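Long-range contacts in alginate lyase AlgAT5 (Defluviitalea, PDB 5ZQI), which probably depolymerises the polysaccharide alginate by beta-elimination, as a beta-sandwich lyase of polysaccharide lyase family 7: residues Leu56-Ile61 / Phe93-Asp98; Phe104-Gly109 / Ala239-Gln244; Thr144-Gln149 / Asn263-His268; Pro155-His160 / Lys249-Asp254. All blocks are in the same frame, centred on the assembly; numbering follows the deposited sequence.

Interaction 1: residues Leu56-Ile61 / Phe93-Asp98; sequences LLPSDI and FHVNDD
Pro-58 and Val-95 mark where the two backbones come nearest, their CA atoms 5.6 Å apart. Residues 56-61 run from an extended stretch into a short, weakly bonded helical turn, whereas 93-95 is a strand and the chain after it loops away. The backbones do not pair directly. A water sits between them, donating to Leu-56 O and accepting from Val-95 N, each at 2.9 Å, and so it fills the bonding position of a strand N-H that faces the N-terminal segment. This is consistent with 93-95 being an outermost strand of the seven-stranded sheet of the beta sandwich. Its inner neighbour is strand 102-107, where His-94 pairs with Val-103. Pro-58 lays its ring obliquely against Phe-93, with CG over the ring face 3.9 Å from the centroid and shifted toward the CE2 side; Pro-58 CB comes 3.5 Å from Phe-93 CZ. The other contact centre is one methyl. With Val-95 CG1 anti to the backbone N (chi1 179°), CG2 is turned to the 56-61 main chain, 3.4 Å from Leu-57 C, and also borders Leu-56 CB. Ile-61 meets the same methyl tip to tip, its CG1 3.8 Å from Val-95 CG2. Within the turn itself, Asp-60 OD2 takes the Leu-57 N-H at 2.8 Å in a nearly straight bond (176°). Ser-59 OG bonds Asp-85 O.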
loop_
_atom_site.group_PDB
_atom_site.type_symbol
_atom_site.label_atom_id
_atom_site.label_comp_id
_atom_site.label_asym_id
_atom_site.label_seq_id
_atom_site.Cartn_x
_atom_site.Cartn_y
_atom_site.Cartn_z
ATOM N N LEU A 56 -6.760 19.832 -8.588
ATOM C CA LEU A 56 -7.304 18.557 -8.146
ATOM C C LEU A 56 -6.612 18.064 -6.883
ATOM O O LEU A 56 -5.398 18.214 -6.719
ATOM C CB LEU A 56 -7.149 17.498 -9.231
ATOM C CG LEU A 56 -7.969 17.703 -10.496
ATOM C CD1 LEU A 56 -7.618 16.617 -11.491
ATOM C CD2 LEU A 56 -9.458 17.698 -10.182
ATOM N N LEU A 57 -7.397 17.441 -6.005
ATOM C CA LEU A 57 -6.930 16.830 -4.775
ATOM C C LEU A 57 -6.947 15.320 -4.897
ATOM O O LEU A 57 -7.649 14.777 -5.759
ATOM C CB LEU A 57 -7.824 17.225 -3.593
ATOM C CG LEU A 57 -7.837 18.706 -3.276
ATOM C CD1 LEU A 57 -8.944 19.015 -2.297
ATOM C CD2 LEU A 57 -6.483 19.107 -2.725
ATOM N N PRO A 58 -6.173 14.595 -4.093
ATOM C CA PRO A 58 -6.231 13.121 -4.184
ATOM C C PRO A 58 -7.644 12.551 -4.109
ATOM O O PRO A 58 -7.945 11.545 -4.773
ATOM C CB PRO A 58 -5.340 12.681 -3.013
ATOM C CG PRO A 58 -4.291 13.825 -2.957
ATOM C CD PRO A 58 -5.120 15.066 -3.166
ATOM N N SER A 59 -8.514 13.161 -3.312
ATOM C CA SER A 59 -9.901 12.740 -3.183
ATOM C C SER A 59 -10.718 12.903 -4.463
ATOM O O SER A 59 -11.796 12.309 -4.545
ATOM C CB SER A 59 -10.553 13.527 -2.062
ATOM O OG SER A 59 -10.603 14.915 -2.369
ATOM N N ASP A 60 -10.222 13.641 -5.452
ATOM C CA ASP A 60 -10.853 13.749 -6.760
ATOM C C ASP A 60 -10.456 12.616 -7.701
ATOM O O ASP A 60 -11.129 12.402 -8.713
ATOM C CB ASP A 60 -10.459 15.069 -7.443
ATOM C CG ASP A 60 -10.980 16.306 -6.718
ATOM O OD1 ASP A 60 -12.195 16.369 -6.422
ATOM O OD2 ASP A 60 -10.164 17.218 -6.464
ATOM N N ILE A 61 -9.359 11.923 -7.412
ATOM C CA ILE A 61 -8.827 10.852 -8.253
ATOM C C ILE A 61 -9.237 9.490 -7.730
ATOM O O ILE A 61 -9.649 8.618 -8.493
ATOM C CB ILE A 61 -7.284 10.955 -8.343
ATOM C CG1 ILE A 61 -6.863 12.321 -8.882
ATOM C CG2 ILE A 61 -6.743 9.777 -9.177
ATOM C CD1 ILE A 61 -7.304 12.577 -10.264
ATOM N N PHE A 93 1.858 13.507 -0.810
ATOM C CA PHE A 93 0.509 12.965 -1.080
ATOM C C PHE A 93 -0.278 13.964 -1.928
ATOM O O PHE A 93 -0.890 14.891 -1.402
ATOM C CB PHE A 93 -0.204 12.656 0.227
ATOM C CG PHE A 93 -1.625 12.131 0.085
ATOM C CD1 PHE A 93 -1.855 10.831 -0.317
ATOM C CD2 PHE A 93 -2.719 12.936 0.389
ATOM C CE1 PHE A 93 -3.144 10.350 -0.398
ATOM C CE2 PHE A 93 -3.999 12.467 0.300
ATOM C CZ PHE A 93 -4.219 11.144 -0.088
ATOM N N HIS A 94 -0.198 13.791 -3.215
ATOM C CA HIS A 94 -0.740 14.768 -4.146
ATOM C C HIS A 94 -1.002 14.211 -5.509
ATOM O O HIS A 94 -0.555 13.225 -5.827
ATOM C CB HIS A 94 0.268 15.957 -4.234
ATOM C CG HIS A 94 1.549 15.640 -4.867
ATOM N ND1 HIS A 94 2.610 15.165 -4.176
ATOM C CD2 HIS A 94 1.926 15.647 -6.146
ATOM C CE1 HIS A 94 3.596 14.924 -5.006
ATOM N NE2 HIS A 94 3.207 15.205 -6.206
ATOM N N VAL A 95 -1.773 14.967 -6.292
ATOM C CA VAL A 95 -2.056 14.528 -7.656
ATOM C C VAL A 95 -0.853 14.809 -8.552
ATOM O O VAL A 95 -0.201 15.863 -8.449
ATOM C CB VAL A 95 -3.326 15.208 -8.198
ATOM C CG1 VAL A 95 -3.634 14.776 -9.640
ATOM C CG2 VAL A 95 -4.514 14.896 -7.273
ATOM N N ASN A 96 -0.569 13.874 -9.459
ATOM C CA ASN A 96 0.567 14.030 -10.346
ATOM C C ASN A 96 0.316 15.154 -11.364
ATOM O O ASN A 96 -0.780 15.718 -11.476
ATOM C CB ASN A 96 0.891 12.708 -11.050
ATOM C CG ASN A 96 -0.234 12.196 -11.967
ATOM O OD1 ASN A 96 -1.256 12.835 -12.171
ATOM N ND2 ASN A 96 -0.010 11.039 -12.556
ATOM N N ASP A 97 1.374 15.500 -12.100
ATOM C CA ASP A 97 1.273 16.592 -13.069
ATOM C C ASP A 97 0.230 16.301 -14.148
ATOM O O ASP A 97 -0.468 17.212 -14.613
ATOM C CB ASP A 97 2.633 16.841 -13.720
ATOM C CG ASP A 97 3.637 17.441 -12.762
ATOM O OD1 ASP A 97 3.219 17.972 -11.713
ATOM O OD2 ASP A 97 4.851 17.393 -13.067
ATOM N N ASP A 98 0.093 15.030 -14.537
ATOM C CA ASP A 98 -0.864 14.672 -15.570
ATOM C C ASP A 98 -2.305 14.770 -15.098
ATOM O O ASP A 98 -3.220 14.756 -15.926
ATOM C CB ASP A 98 -0.615 13.248 -16.070
ATOM C CG ASP A 98 0.641 13.138 -16.881
ATOM O OD1 ASP A 98 1.065 14.177 -17.423
ATOM O OD2 ASP A 98 1.196 12.021 -16.975
HETATM O O HOH W 1 -3.191 17.211 -5.095
#

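Interaction 2: residues Phe104-Gly109 / Ala239-Gln244; sequences FKAHCG and AGMYTQ
The Phe-104 ring carries Gly-240 on one face: the glycine CA stands 4.0 Å from the ring centroid and close to the ring normal, a CH-pi contact displaced a little toward the CG-CD2 side. The Phe-104 ring also meets the ring of Phe-93, at a steep inclination. The second flat group, Tyr-242, turns away from this interface and has Gln-244 NE2 over the centre of one face, where that nitrogen donates to Tyr-242 O; its ring also has a cation-pi partner in Arg-120. These residues belong to the two layers of a beta sandwich, with strand 104-107 in the seven-stranded sheet and strand 241-243 in the larger one, which in PL7 lyases forms the substrate-binding groove. The strands run nearly parallel, 17° apart, and their axes approach to 6.5 Å. The close approach is consistent with the small residues Gly-240 and Ala-106 here. At Gly-240 the chain turns a corner with backbone angles suited to glycine, and the absence of a side chain there lets the Phe-104 ring settle on the main chain. Next along, Met-241 CB meets Phe-104 CB at 3.8 Å. With CG anti to its backbone N (chi1 173°), Met-241 then passes Ala-106, its CG 4.2 Å from Ala-106 CB, before bending off toward Val-161 and Val-163. One polar bond spans the buried interface: Thr-243 OG1 donates to Ala-106 O at 2.8 Å, approaching 30° out of the carbonyl plane. The other branch of the same threonine, CG2, rests 4.2 Å from Cys-108 SG.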
loop_
_atom_site.group_PDB
_atom_site.type_symbol
_atom_site.label_atom_id
_atom_site.label_comp_id
_atom_site.label_asym_id
_atom_site.label_seq_id
_atom_site.Cartn_x
_atom_site.Cartn_y
_atom_site.Cartn_z
ATOM N N PHE A 104 2.355 8.960 -3.923
ATOM C CA PHE A 104 2.673 8.643 -2.529
ATOM C C PHE A 104 4.194 8.580 -2.434
ATOM O O PHE A 104 4.824 7.788 -3.143
ATOM C CB PHE A 104 2.082 7.308 -2.080
ATOM C CG PHE A 104 0.580 7.226 -2.106
ATOM C CD1 PHE A 104 -0.104 7.014 -3.301
ATOM C CD2 PHE A 104 -0.151 7.305 -0.934
ATOM C CE1 PHE A 104 -1.490 6.908 -3.284
ATOM C CE2 PHE A 104 -1.513 7.202 -0.932
ATOM C CZ PHE A 104 -2.187 7.003 -2.100
ATOM N N LYS A 105 4.775 9.354 -1.519
ATOM C CA LYS A 105 6.222 9.384 -1.304
ATOM C C LYS A 105 6.516 9.196 0.173
ATOM O O LYS A 105 5.913 9.865 1.000
ATOM C CB LYS A 105 6.830 10.711 -1.802
ATOM C CG LYS A 105 8.291 10.897 -1.412
ATOM C CD LYS A 105 8.869 12.168 -2.005
ATOM C CE LYS A 105 10.267 12.432 -1.452
ATOM N NZ LYS A 105 10.927 13.634 -2.011
ATOM N N ALA A 106 7.480 8.332 0.504
ATOM C CA ALA A 106 8.005 8.240 1.864
ATOM C C ALA A 106 9.519 8.150 1.800
ATOM O O ALA A 106 10.068 7.219 1.203
ATOM C CB ALA A 106 7.400 7.048 2.620
ATOM N N HIS A 107 10.171 9.133 2.405
ATOM C CA HIS A 107 11.626 9.218 2.414
ATOM C C HIS A 107 12.231 8.453 3.581
ATOM O O HIS A 107 11.606 8.275 4.621
ATOM C CB HIS A 107 12.073 10.682 2.458
ATOM C CG HIS A 107 11.568 11.439 3.650
ATOM N ND1 HIS A 107 10.237 11.455 4.018
ATOM C CD2 HIS A 107 12.224 12.188 4.565
ATOM C CE1 HIS A 107 10.101 12.189 5.111
ATOM N NE2 HIS A 107 11.289 12.655 5.453
ATOM N N CYS A 108 13.485 8.028 3.398
ATOM C CA CYS A 108 14.136 7.137 4.362
ATOM C C CYS A 108 14.362 7.803 5.703
ATOM O O CYS A 108 14.496 7.108 6.720
ATOM C CB CYS A 108 15.450 6.611 3.771
ATOM S SG CYS A 108 15.216 5.531 2.327
ATOM N N GLY A 109 14.414 9.122 5.738
ATOM C CA GLY A 109 14.528 9.857 6.975
ATOM C C GLY A 109 13.215 10.171 7.643
ATOM O O GLY A 109 13.203 10.843 8.678
ATOM N N ALA A 239 -2.792 0.459 1.175
ATOM C CA ALA A 239 -2.258 0.774 -0.146
ATOM C C ALA A 239 -1.544 2.115 -0.063
ATOM O O ALA A 239 -1.956 3.010 0.685
ATOM C CB ALA A 239 -3.370 0.837 -1.198
ATOM N N GLY A 240 -0.505 2.266 -0.869
ATOM C CA GLY A 240 0.279 3.478 -0.899
ATOM C C GLY A 240 1.742 3.133 -1.006
ATOM O O GLY A 240 2.119 2.228 -1.771
ATOM N N MET A 241 2.568 3.826 -0.219
ATOM C CA MET A 241 4.015 3.615 -0.233
ATOM C C MET A 241 4.549 3.354 1.162
ATOM O O MET A 241 4.425 4.203 2.049
ATOM C CB MET A 241 4.717 4.844 -0.858
ATOM C CG MET A 241 6.248 4.839 -0.786
ATOM S SD MET A 241 7.020 3.312 -1.394
ATOM C CE MET A 241 6.391 3.268 -3.079
ATOM N N TYR A 242 5.157 2.186 1.347
ATOM C CA TYR A 242 5.777 1.754 2.612
ATOM C C TYR A 242 7.230 1.451 2.286
ATOM O O TYR A 242 7.548 0.397 1.717
ATOM C CB TYR A 242 5.023 0.562 3.179
ATOM C CG TYR A 242 5.432 0.063 4.539
ATOM C CD1 TYR A 242 6.128 0.868 5.440
ATOM C CD2 TYR A 242 5.100 -1.220 4.929
ATOM C CE1 TYR A 242 6.469 0.403 6.705
ATOM C CE2 TYR A 242 5.443 -1.682 6.164
ATOM C CZ TYR A 242 6.112 -0.872 7.040
ATOM O OH TYR A 242 6.468 -1.361 8.305
ATOM N N THR A 243 8.101 2.421 2.561
ATOM C CA THR A 243 9.502 2.343 2.141
ATOM C C THR A 243 10.304 1.471 3.092
ATOM O O THR A 243 10.454 1.816 4.264
ATOM C CB THR A 243 10.091 3.743 2.067
ATOM O OG1 THR A 243 9.300 4.507 1.129
ATOM C CG2 THR A 243 11.530 3.707 1.574
ATOM N N GLN A 244 10.870 0.365 2.595
ATOM C CA GLN A 244 11.568 -0.581 3.480
ATOM C C GLN A 244 13.049 -0.230 3.602
ATOM O O GLN A 244 13.929 -1.062 3.414
ATOM C CB GLN A 244 11.401 -2.019 3.009
ATOM C CG GLN A 244 9.986 -2.408 2.686
ATOM C CD GLN A 244 9.126 -2.505 3.900
ATOM O OE1 GLN A 244 9.294 -3.424 4.695
ATOM N NE2 GLN A 244 8.189 -1.579 4.048
#

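Interaction 3: residues Thr144-Gln149 / Asn263-His268; sequences TMIIDQ and NLVVTH
Thr-144 pairs with Thr-267 at one end of this stretch of antiparallel ladder, each backbone N giving its hydrogen to the other's O at 2.9 Å. The two threonine side chains lie alongside each other on the outer face, and one water bridges them, 2.8 Å from both Thr-144 OG1 and Thr-267 OG1. Met-145, in a non-hydrogen-bonded pair with Val-266, turns to the inner face; the two side chains cross, Met-145 CG 4.0 Å from Val-266 CG2, and the sulfur carries on toward Leu-264 CD1. Ile-146 returns to the outer face and exchanges two backbone bonds with Val-265. Here Val-265 CG1 sits between its own N and carbonyl carbon (chi1 68°), which brings it alongside Ile-146 CB at 3.6 Å. Ile-147 points inward again, its CG1 side by side with Leu-264 CD1 at 3.8 Å. Asp-148 N donates to Asn-263 O at 2.9 Å, with only a weak bond in return. Asp-148 OD2 accepts Asn-263 ND2 at 3.0 Å from above the carboxylate plane, the amide being turned 30° against it, and makes a salt bridge to Arg-204. In the seven-stranded sheet of the beta sandwich, strand 205-212 flanks 144-149 on its other edge; beneath the inner side chains, in the facing sheet, lie Phe-237 and Ala-239 of strand 236-239 and Trp-67 of strand 67-70.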
loop_
_atom_site.group_PDB
_atom_site.type_symbol
_atom_site.label_atom_id
_atom_site.label_comp_id
_atom_site.label_asym_id
_atom_site.label_seq_id
_atom_site.Cartn_x
_atom_site.Cartn_y
_atom_site.Cartn_z
ATOM N N THR A 144 -11.869 -8.027 -1.414
ATOM C CA THR A 144 -11.077 -7.799 -2.617
ATOM C C THR A 144 -10.510 -6.396 -2.624
ATOM O O THR A 144 -11.215 -5.446 -2.296
ATOM C CB THR A 144 -11.945 -7.974 -3.859
ATOM O OG1 THR A 144 -12.548 -9.275 -3.857
ATOM C CG2 THR A 144 -11.144 -7.782 -5.154
ATOM N N MET A 145 -9.240 -6.260 -3.016
ATOM C CA MET A 145 -8.626 -4.975 -3.308
ATOM C C MET A 145 -7.982 -5.044 -4.689
ATOM O O MET A 145 -7.266 -6.011 -5.001
ATOM C CB MET A 145 -7.563 -4.593 -2.284
ATOM C CG MET A 145 -6.910 -3.229 -2.605
ATOM S SD MET A 145 -5.874 -2.558 -1.302
ATOM C CE MET A 145 -4.666 -3.851 -1.049
ATOM N N ILE A 146 -8.247 -4.042 -5.519
ATOM C CA ILE A 146 -7.583 -3.872 -6.806
ATOM C C ILE A 146 -6.824 -2.554 -6.799
ATOM O O ILE A 146 -7.401 -1.496 -6.506
ATOM C CB ILE A 146 -8.560 -3.893 -7.987
ATOM C CG1 ILE A 146 -9.489 -5.081 -7.905
ATOM C CG2 ILE A 146 -7.739 -3.958 -9.284
ATOM C CD1 ILE A 146 -10.615 -5.086 -8.948
ATOM N N ILE A 147 -5.531 -2.609 -7.093
ATOM C CA ILE A 147 -4.702 -1.413 -7.184
ATOM C C ILE A 147 -4.110 -1.339 -8.588
ATOM O O ILE A 147 -3.477 -2.293 -9.048
ATOM C CB ILE A 147 -3.552 -1.399 -6.163
ATOM C CG1 ILE A 147 -3.955 -1.851 -4.765
ATOM C CG2 ILE A 147 -2.944 0.022 -6.122
ATOM C CD1 ILE A 147 -2.767 -1.932 -3.834
ATOM N N ASP A 148 -4.318 -0.212 -9.275
ATOM C CA ASP A 148 -3.786 0.088 -10.603
ATOM C C ASP A 148 -2.752 1.179 -10.364
ATOM O O ASP A 148 -3.112 2.283 -9.947
ATOM C CB ASP A 148 -4.939 0.520 -11.495
ATOM C CG ASP A 148 -4.524 0.909 -12.863
ATOM O OD1 ASP A 148 -3.332 0.827 -13.196
ATOM O OD2 ASP A 148 -5.458 1.238 -13.650
ATOM N N GLN A 149 -1.465 0.866 -10.541
ATOM C CA GLN A 149 -0.413 1.749 -10.037
ATOM C C GLN A 149 0.860 1.562 -10.845
ATOM O O GLN A 149 0.966 0.650 -11.674
ATOM C CB GLN A 149 -0.160 1.494 -8.538
ATOM C CG GLN A 149 0.353 0.061 -8.212
ATOM C CD GLN A 149 0.549 -0.173 -6.740
ATOM O OE1 GLN A 149 0.768 0.757 -5.972
ATOM N NE2 GLN A 149 0.444 -1.413 -6.334
ATOM N N ASN A 263 -6.024 3.937 -9.921
ATOM C CA ASN A 263 -7.325 3.427 -9.528
ATOM C C ASN A 263 -7.118 2.532 -8.318
ATOM O O ASN A 263 -6.079 1.881 -8.180
ATOM C CB ASN A 263 -8.013 2.636 -10.670
ATOM C CG ASN A 263 -8.313 3.489 -11.905
ATOM O OD1 ASN A 263 -9.262 4.287 -11.939
ATOM N ND2 ASN A 263 -7.491 3.329 -12.928
ATOM N N LEU A 264 -8.113 2.503 -7.449
ATOM C CA LEU A 264 -8.068 1.801 -6.172
ATOM C C LEU A 264 -9.503 1.453 -5.810
ATOM O O LEU A 264 -10.354 2.345 -5.758
ATOM C CB LEU A 264 -7.435 2.664 -5.085
ATOM C CG LEU A 264 -7.324 2.058 -3.690
ATOM C CD1 LEU A 264 -6.438 0.839 -3.701
ATOM C CD2 LEU A 264 -6.745 3.125 -2.740
ATOM N N VAL A 265 -9.767 0.175 -5.562
ATOM C CA VAL A 265 -11.094 -0.272 -5.155
ATOM C C VAL A 265 -10.978 -1.384 -4.123
ATOM O O VAL A 265 -10.130 -2.270 -4.223
ATOM C CB VAL A 265 -11.962 -0.739 -6.350
ATOM C CG1 VAL A 265 -11.441 -2.002 -6.979
ATOM C CG2 VAL A 265 -13.428 -0.893 -5.968
ATOM N N VAL A 266 -11.842 -1.310 -3.118
ATOM C CA VAL A 266 -12.040 -2.366 -2.129
ATOM C C VAL A 266 -13.504 -2.761 -2.164
ATOM O O VAL A 266 -14.385 -1.889 -2.147
ATOM C CB VAL A 266 -11.628 -1.914 -0.722
ATOM C CG1 VAL A 266 -12.144 -2.873 0.329
ATOM C CG2 VAL A 266 -10.114 -1.824 -0.631
ATOM N N THR A 267 -13.753 -4.068 -2.234
ATOM C CA THR A 267 -15.109 -4.582 -2.170
ATOM C C THR A 267 -15.213 -5.700 -1.138
ATOM O O THR A 267 -14.257 -6.444 -0.881
ATOM C CB THR A 267 -15.593 -5.132 -3.523
ATOM O OG1 THR A 267 -14.878 -6.320 -3.872
ATOM C CG2 THR A 267 -15.484 -4.123 -4.637
ATOM N N HIS A 268 -16.404 -5.813 -0.561
ATOM C CA HIS A 268 -16.716 -6.837 0.405
ATOM C C HIS A 268 -18.091 -7.424 0.113
ATOM O O HIS A 268 -19.051 -6.688 -0.139
ATOM C CB HIS A 268 -16.728 -6.301 1.842
ATOM C CG HIS A 268 -15.405 -5.803 2.301
ATOM N ND1 HIS A 268 -14.404 -6.659 2.689
ATOM C CD2 HIS A 268 -14.895 -4.551 2.398
ATOM C CE1 HIS A 268 -13.336 -5.962 3.027
ATOM N NE2 HIS A 268 -13.605 -4.683 2.857
HETATM O O HOH W 2 -15.054 -8.853 -2.625
#

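Interaction 4: residues Pro155-His160 / Lys249-Asp254; sequences PEVKDH and KGDSED. With SO4 (sulfate ion), chain B.
Asp-251 joins two loops at one end of the beta sandwich, the connection from strand 142-153 to strand 160-167 and the approach to strand 256-269. Hydrogen bonds come first. Its carboxylate takes two consecutive backbone N-H groups, Val-157 N on OD1 at 2.8 Å and Lys-158 N on OD2 at 3.0 Å; both meet the syn side, about 20° out of the carboxylate plane. OD2 also accepts Ser-245 OG, so this buried acid is held at both oxygens, and its rotation is fixed against the loop it binds. The van der Waals contacts surround that grip. Pro-155 CB lies 3.5 Å from Asp-251 OD2, and Val-157 spreads over the opposite loop, CG1 3.5 Å from Lys-249 O and CG2 near Gly-250 O. The aliphatic parts of Lys-158 and Lys-249 cross, CD of the former 3.8 Å from CG of the latter. The charged groups lie at the far end of Lys-158. Its chain runs extended and then bends at the last torsion (chi4 -59°), which directs NZ to Gln-244 O and to His-160 ND1 at 3.0 Å, well out of the ring plane; Arg-177 NH2 bonds the same ND1. A sulfate, probably from the crystallisation liquor, is bound by Lys-158 together with Tyr-118 OH and Arg-177 NH2. Sulfate O4 accepts from Lys-158 NZ at 2.8 Å.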
loop_
_atom_site.group_PDB
_atom_site.type_symbol
_atom_site.label_atom_id
_atom_site.label_comp_id
_atom_site.label_asym_id
_atom_site.label_seq_id
_atom_site.Cartn_x
_atom_site.Cartn_y
_atom_site.Cartn_z
ATOM N N PRO A 155 14.712 3.652 -2.931
ATOM C CA PRO A 155 15.956 4.041 -2.255
ATOM C C PRO A 155 17.166 3.480 -2.996
ATOM O O PRO A 155 17.079 2.457 -3.684
ATOM C CB PRO A 155 15.807 3.435 -0.854
ATOM C CG PRO A 155 14.306 3.322 -0.645
ATOM C CD PRO A 155 13.788 2.933 -2.033
ATOM N N GLU A 156 18.296 4.170 -2.864
ATOM C CA GLU A 156 19.491 3.760 -3.598
ATOM C C GLU A 156 20.160 2.529 -2.987
ATOM O O GLU A 156 20.649 1.661 -3.719
ATOM C CB GLU A 156 20.490 4.910 -3.699
ATOM C CG GLU A 156 20.651 5.798 -2.483
ATOM C CD GLU A 156 21.217 7.152 -2.903
ATOM O OE1 GLU A 156 20.674 8.207 -2.477
ATOM O OE2 GLU A 156 22.183 7.183 -3.708
ATOM N N VAL A 157 20.198 2.418 -1.664
ATOM C CA VAL A 157 20.977 1.342 -1.045
ATOM C C VAL A 157 20.111 0.102 -0.849
ATOM O O VAL A 157 20.397 -0.957 -1.429
ATOM C CB VAL A 157 21.616 1.807 0.279
ATOM C CG1 VAL A 157 22.459 0.690 0.903
ATOM C CG2 VAL A 157 22.466 3.031 0.031
ATOM N N LYS A 158 19.064 0.205 -0.030
ATOM C CA LYS A 158 18.096 -0.886 0.165
ATOM C C LYS A 158 16.888 -0.529 -0.699
ATOM O O LYS A 158 15.949 0.158 -0.265
ATOM C CB LYS A 158 17.759 -1.044 1.639
ATOM C CG LYS A 158 16.987 -2.311 1.975
ATOM C CD LYS A 158 16.943 -2.505 3.485
ATOM C CE LYS A 158 16.180 -3.746 3.906
ATOM N NZ LYS A 158 14.774 -3.763 3.448
ATOM N N ASP A 159 16.915 -0.999 -1.946
ATOM C CA ASP A 159 15.972 -0.555 -2.972
ATOM C C ASP A 159 14.673 -1.356 -2.917
ATOM O O ASP A 159 14.274 -2.054 -3.869
ATOM C CB ASP A 159 16.637 -0.626 -4.345
ATOM C CG ASP A 159 17.164 -2.005 -4.700
ATOM O OD1 ASP A 159 17.471 -2.817 -3.821
ATOM O OD2 ASP A 159 17.308 -2.249 -5.913
ATOM N N HIS A 160 14.012 -1.222 -1.759
ATOM C CA HIS A 160 12.880 -2.054 -1.378
ATOM C C HIS A 160 11.677 -1.209 -0.988
ATOM O O HIS A 160 11.786 -0.343 -0.117
ATOM C CB HIS A 160 13.208 -2.949 -0.167
ATOM C CG HIS A 160 14.322 -3.929 -0.363
ATOM N ND1 HIS A 160 14.647 -4.840 0.616
ATOM C CD2 HIS A 160 15.175 -4.159 -1.391
ATOM C CE1 HIS A 160 15.653 -5.592 0.195
ATOM N NE2 HIS A 160 15.979 -5.213 -1.028
ATOM N N LYS A 249 20.239 1.552 7.330
ATOM C CA LYS A 249 20.593 0.719 6.196
ATOM C C LYS A 249 21.626 1.353 5.281
ATOM O O LYS A 249 22.070 0.704 4.336
ATOM C CB LYS A 249 19.330 0.390 5.376
ATOM C CG LYS A 249 18.204 -0.155 6.239
ATOM C CD LYS A 249 18.615 -1.472 6.872
ATOM C CE LYS A 249 17.429 -2.197 7.491
ATOM N NZ LYS A 249 17.911 -3.431 8.188
ATOM N N GLY A 250 22.002 2.603 5.524
ATOM C CA GLY A 250 22.955 3.297 4.695
ATOM C C GLY A 250 22.330 4.248 3.690
ATOM O O GLY A 250 23.056 4.949 3.000
ATOM N N ASP A 251 21.008 4.302 3.612
ATOM C CA ASP A 251 20.377 5.281 2.747
ATOM C C ASP A 251 20.436 6.662 3.382
ATOM O O ASP A 251 20.475 6.805 4.606
ATOM C CB ASP A 251 18.932 4.871 2.448
ATOM C CG ASP A 251 18.837 3.941 1.231
ATOM O OD1 ASP A 251 19.249 4.399 0.139
ATOM O OD2 ASP A 251 18.407 2.775 1.359
ATOM N N SER A 252 20.466 7.687 2.526
ATOM C CA SER A 252 20.406 9.064 2.989
ATOM C C SER A 252 18.984 9.424 3.429
ATOM O O SER A 252 18.004 8.770 3.076
ATOM C CB SER A 252 20.873 10.014 1.891
ATOM O OG SER A 252 19.931 10.090 0.856
ATOM N N GLU A 253 18.884 10.494 4.221
ATOM C CA GLU A 253 17.571 10.916 4.697
ATOM C C GLU A 253 16.626 11.246 3.550
ATOM O O GLU A 253 15.408 11.034 3.669
ATOM C CB GLU A 253 17.703 12.118 5.633
ATOM C CG GLU A 253 18.357 11.789 6.982
ATOM C CD GLU A 253 18.695 13.016 7.790
ATOM O OE1 GLU A 253 18.319 14.130 7.374
ATOM O OE2 GLU A 253 19.343 12.871 8.846
ATOM N N ASP A 254 17.154 11.741 2.431
ATOM C CA ASP A 254 16.323 12.177 1.315
ATOM C C ASP A 254 16.155 11.114 0.228
ATOM O O ASP A 254 15.452 11.360 -0.760
ATOM C CB ASP A 254 16.878 13.475 0.703
ATOM C CG ASP A 254 18.319 13.373 0.284
ATOM O OD1 ASP A 254 18.863 12.251 0.228
ATOM O OD2 ASP A 254 18.915 14.439 0.019
HETATM S S SO4 B . 13.407 -6.297 5.938
HETATM O O1 SO4 B . 14.711 -6.899 5.662
HETATM O O2 SO4 B . 12.392 -7.340 6.086
HETATM O O3 SO4 B . 13.481 -5.497 7.158
HETATM O O4 SO4 B . 13.003 -5.442 4.824
#

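How the interactions relate
Interaction 2 is the buried one, joining the two sheets face to face mainly by apolar packing and a single side-chain bond. Interaction 3 lies within one of those sheets, its ladder of backbone bonds having an apolar inner face and an outer face that mixes threonines and an Asp-Asn pair with Ile-146 and Val-265. The two meet where Ala-239 CB packs on Ile-147, Leu-264 and Met-145. Interaction 1 lays the N-terminal turn against the edge strand of the same sheet and touches interaction 2 through Phe-93 and Phe-104. Interaction 4 rests on one carboxylate gripping backbone N-H groups, about 29 Å centre to centre from interaction 3; backbone bonding between His-160 and Gln-244 links it to interaction 2.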